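Local coordinates for putative uncharacterized protein (Desulfitobacterium hafniense, PDB 4JGI) that binds methylcobalamin and probably serves as the corrinoid-carrying protein of an O-demethylase system, at residues V136-V149 and E167-P181. Sequence-based numbering, arbitrary orientation.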
# COMPACT_ATOMS: atom_id res chain seq x y z
N VAL A 136 -16.69 2.08 -5.80
CA VAL A 136 -16.77 0.88 -4.96
C VAL A 136 -17.89 -0.02 -5.47
O VAL A 136 -17.69 -1.22 -5.60
CB VAL A 136 -16.99 1.27 -3.51
CG1 VAL A 136 -17.36 0.07 -2.65
CG2 VAL A 136 -15.83 2.00 -2.90
N LYS A 137 -19.03 0.57 -5.84
CA LYS A 137 -20.07 -0.25 -6.46
C LYS A 137 -19.65 -0.94 -7.74
O LYS A 137 -20.06 -2.06 -8.03
CB LYS A 137 -21.34 0.59 -6.77
CG LYS A 137 -22.04 1.14 -5.57
CD LYS A 137 -23.17 2.05 -5.99
CE LYS A 137 -23.90 2.52 -4.75
NZ LYS A 137 -25.22 3.13 -4.99
N GLU A 138 -18.88 -0.21 -8.58
CA GLU A 138 -18.39 -0.70 -9.83
C GLU A 138 -17.42 -1.84 -9.73
O GLU A 138 -17.51 -2.83 -10.50
CB GLU A 138 -17.81 0.46 -10.64
CG GLU A 138 -17.32 0.07 -12.02
CD GLU A 138 -16.60 1.21 -12.78
OE1 GLU A 138 -16.60 2.37 -12.31
OE2 GLU A 138 -16.08 0.98 -13.93
N VAL A 139 -16.41 -1.74 -8.85
CA VAL A 139 -15.31 -2.68 -8.88
C VAL A 139 -15.25 -3.65 -7.68
O VAL A 139 -14.49 -4.60 -7.66
CB VAL A 139 -13.97 -1.98 -9.13
CG1 VAL A 139 -14.09 -0.93 -10.22
CG2 VAL A 139 -13.47 -1.27 -7.90
N ASN A 140 -16.09 -3.43 -6.68
CA ASN A 140 -16.14 -4.28 -5.50
C ASN A 140 -14.76 -4.58 -4.88
O ASN A 140 -14.31 -5.73 -4.76
CB ASN A 140 -16.96 -5.57 -5.74
CG ASN A 140 -18.46 -5.36 -5.39
OD1 ASN A 140 -18.91 -4.93 -4.26
ND2 ASN A 140 -19.22 -5.64 -6.33
N PRO A 141 -14.09 -3.51 -4.43
CA PRO A 141 -12.77 -3.74 -3.89
C PRO A 141 -12.79 -4.38 -2.54
O PRO A 141 -13.74 -4.23 -1.77
CB PRO A 141 -12.24 -2.33 -3.71
CG PRO A 141 -13.48 -1.52 -3.37
CD PRO A 141 -14.53 -2.08 -4.30
N GLU A 142 -11.69 -5.00 -2.20
CA GLU A 142 -11.46 -5.46 -0.81
C GLU A 142 -11.20 -4.33 0.18
O GLU A 142 -11.49 -4.43 1.39
CB GLU A 142 -10.25 -6.38 -0.80
CG GLU A 142 -10.42 -7.80 -1.37
CD GLU A 142 -10.69 -8.01 -2.87
OE1 GLU A 142 -10.34 -7.22 -3.76
OE2 GLU A 142 -11.31 -9.05 -3.19
N ILE A 143 -10.54 -3.28 -0.30
CA ILE A 143 -10.02 -2.16 0.50
C ILE A 143 -10.34 -0.82 -0.15
O ILE A 143 -10.24 -0.68 -1.39
CB ILE A 143 -8.49 -2.27 0.67
CG1 ILE A 143 -8.12 -3.61 1.30
CG2 ILE A 143 -7.96 -1.09 1.50
CD1 ILE A 143 -6.65 -4.01 1.25
N VAL A 144 -10.75 0.12 0.68
CA VAL A 144 -10.84 1.52 0.31
C VAL A 144 -9.81 2.29 1.12
O VAL A 144 -9.77 2.16 2.34
CB VAL A 144 -12.22 2.10 0.57
CG1 VAL A 144 -12.26 3.61 0.21
CG2 VAL A 144 -13.24 1.38 -0.27
N GLY A 145 -8.91 3.01 0.42
CA GLY A 145 -7.87 3.80 1.08
C GLY A 145 -8.12 5.28 0.80
O GLY A 145 -8.33 5.68 -0.37
N LEU A 146 -8.15 6.04 1.87
CA LEU A 146 -8.49 7.43 1.85
C LEU A 146 -7.34 8.26 2.45
O LEU A 146 -6.84 7.96 3.54
CB LEU A 146 -9.74 7.76 2.66
CG LEU A 146 -10.98 6.95 2.28
CD1 LEU A 146 -12.13 7.20 3.26
CD2 LEU A 146 -11.40 7.14 0.89
N SER A 147 -6.93 9.29 1.71
CA SER A 147 -5.89 10.26 2.10
C SER A 147 -6.47 11.64 2.37
O SER A 147 -7.30 12.09 1.63
CB SER A 147 -4.78 10.30 0.99
OG SER A 147 -3.61 11.03 1.41
N GLY A 148 -5.92 12.28 3.37
CA GLY A 148 -6.25 13.66 3.62
C GLY A 148 -5.46 14.24 4.73
O GLY A 148 -4.94 13.52 5.60
N VAL A 149 -5.47 15.59 4.78
CA VAL A 149 -4.83 16.31 5.86
C VAL A 149 -5.70 17.42 6.45
O VAL A 149 -5.79 17.54 7.69
CB VAL A 149 -3.42 16.87 5.49
CG1 VAL A 149 -3.49 17.50 4.15
CG2 VAL A 149 -2.97 17.92 6.53
N GLU A 167 -25.21 2.55 1.83
CA GLU A 167 -25.37 1.78 0.63
C GLU A 167 -25.21 0.30 0.88
O GLU A 167 -25.26 -0.43 -0.07
CB GLU A 167 -24.32 2.23 -0.42
CG GLU A 167 -24.52 3.67 -0.84
CD GLU A 167 -25.96 3.94 -1.36
OE1 GLU A 167 -26.56 3.11 -2.10
OE2 GLU A 167 -26.59 4.96 -0.95
N GLY A 168 -24.98 -0.15 2.13
CA GLY A 168 -24.80 -1.59 2.38
C GLY A 168 -23.50 -2.21 1.88
O GLY A 168 -23.39 -3.40 1.66
N LEU A 169 -22.54 -1.35 1.64
CA LEU A 169 -21.21 -1.77 1.15
C LEU A 169 -20.11 -1.90 2.22
O LEU A 169 -19.09 -2.61 2.00
CB LEU A 169 -20.72 -0.82 0.05
CG LEU A 169 -21.70 -0.64 -1.12
CD1 LEU A 169 -21.23 0.58 -1.91
CD2 LEU A 169 -21.65 -1.89 -1.98
N ARG A 170 -20.29 -1.23 3.35
CA ARG A 170 -19.22 -1.06 4.35
C ARG A 170 -18.74 -2.36 4.95
O ARG A 170 -17.58 -2.58 5.23
CB ARG A 170 -19.70 -0.16 5.48
CG ARG A 170 -18.74 -0.08 6.71
CD ARG A 170 -17.63 0.75 6.27
NE ARG A 170 -16.71 0.87 7.47
CZ ARG A 170 -15.68 0.07 7.70
NH1 ARG A 170 -15.48 -0.95 6.93
NH2 ARG A 170 -14.78 0.38 8.60
N ASN A 171 -19.65 -3.26 5.22
CA ASN A 171 -19.27 -4.44 6.00
C ASN A 171 -18.53 -5.45 5.17
O ASN A 171 -18.01 -6.37 5.72
CB ASN A 171 -20.53 -5.08 6.54
CG ASN A 171 -21.19 -4.26 7.59
OD1 ASN A 171 -20.56 -3.50 8.32
ND2 ASN A 171 -22.52 -4.37 7.64
N ASP A 172 -18.52 -5.31 3.86
CA ASP A 172 -17.79 -6.22 3.02
C ASP A 172 -16.46 -5.65 2.48
O ASP A 172 -15.88 -6.22 1.53
CB ASP A 172 -18.68 -6.72 1.90
CG ASP A 172 -19.79 -7.68 2.42
OD1 ASP A 172 -19.44 -8.69 3.08
OD2 ASP A 172 -20.99 -7.42 2.19
N LEU A 173 -15.98 -4.59 3.09
CA LEU A 173 -14.65 -4.09 2.73
C LEU A 173 -13.96 -3.56 3.96
O LEU A 173 -14.55 -3.37 5.01
CB LEU A 173 -14.72 -3.05 1.64
CG LEU A 173 -15.70 -1.92 1.90
CD1 LEU A 173 -15.02 -0.87 2.78
CD2 LEU A 173 -16.05 -1.26 0.59
N LYS A 174 -12.66 -3.26 3.83
CA LYS A 174 -11.92 -2.67 4.88
C LYS A 174 -11.56 -1.25 4.42
O LYS A 174 -11.27 -1.05 3.25
CB LYS A 174 -10.64 -3.48 5.04
CG LYS A 174 -10.88 -4.88 5.58
CD LYS A 174 -11.35 -4.85 7.00
CE LYS A 174 -11.57 -6.28 7.52
NZ LYS A 174 -11.85 -6.14 8.95
N VAL A 175 -11.53 -0.32 5.35
CA VAL A 175 -11.19 1.09 5.12
C VAL A 175 -9.91 1.41 5.85
O VAL A 175 -9.81 1.24 7.05
CB VAL A 175 -12.26 2.05 5.58
CG1 VAL A 175 -11.86 3.48 5.31
CG2 VAL A 175 -13.58 1.73 4.82
N ILE A 176 -8.90 1.89 5.10
CA ILE A 176 -7.64 2.36 5.69
C ILE A 176 -7.50 3.86 5.35
O ILE A 176 -7.76 4.26 4.22
CB ILE A 176 -6.44 1.51 5.26
CG1 ILE A 176 -5.18 1.96 6.02
CG2 ILE A 176 -6.18 1.58 3.76
CD1 ILE A 176 -4.02 1.00 5.82
N ILE A 177 -7.07 4.64 6.34
CA ILE A 177 -6.84 6.05 6.14
C ILE A 177 -5.35 6.35 6.37
O ILE A 177 -4.64 5.69 7.13
CB ILE A 177 -7.74 6.95 7.02
CG1 ILE A 177 -7.38 6.73 8.52
CG2 ILE A 177 -9.20 6.61 6.68
CD1 ILE A 177 -8.10 7.67 9.43
N GLY A 178 -4.94 7.42 5.68
CA GLY A 178 -3.59 7.95 5.82
C GLY A 178 -3.58 9.42 5.54
O GLY A 178 -4.54 10.02 5.11
N GLY A 179 -2.44 10.02 5.86
CA GLY A 179 -2.26 11.47 5.67
C GLY A 179 -1.54 12.07 6.87
O GLY A 179 -1.40 11.46 7.94
N VAL A 180 -1.07 13.30 6.70
CA VAL A 180 -0.29 13.96 7.74
C VAL A 180 -0.77 13.83 9.20
O VAL A 180 -0.02 13.42 10.04
CB VAL A 180 -0.00 15.42 7.37
CG1 VAL A 180 0.57 16.14 8.57
CG2 VAL A 180 0.97 15.48 6.18
N PRO A 181 -2.08 14.00 9.47
CA PRO A 181 -2.56 14.08 10.85
C PRO A 181 -3.24 12.82 11.37
O PRO A 181 -3.81 12.84 12.47
CB PRO A 181 -3.59 15.19 10.75
CG PRO A 181 -4.20 14.94 9.41
CD PRO A 181 -3.11 14.44 8.53
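K174 O takes the backbone N of V144 at 2.9 Å, and the CA-H of I143 also leans on it. Five more backbone hydrogen bonds join the two segments, from K174 N to E142 O at one end to G148 N to G178 O, 3.2 Å, at the other. Strands 143-147 and 174-178 are thus parallel neighbours in the Rossmann-like sheet of the B12-binding domain, and helix 151-166 makes the beta-alpha-beta crossover between them. L173 CD2 touches V136 CG1 at 3.7 Å and also meets V144 CG2. With CG between backbone N and carbonyl carbon (chi1 52°), the side chain reaches V136 in the last turn of helix 129-139. L169 CD1 lies against K137 CG. Further out, K137 NZ meets E167 OE1 at 3.2 Å, from above the carboxylate plane, in an exposed salt bridge. The other end reaches the cobalamin. S147 OG hydrogen-bonds to its N3B, and G179 N makes a weak hydrogen bond to its O7R. P181 CG rests 3.5 Å from V149 O, and its CD 3.9 Å from V149 CB. Replacing P181 by an alanine removes CG and CD, and would probably leave a gap beside V149, the valine that touches the cobalt ligand H102.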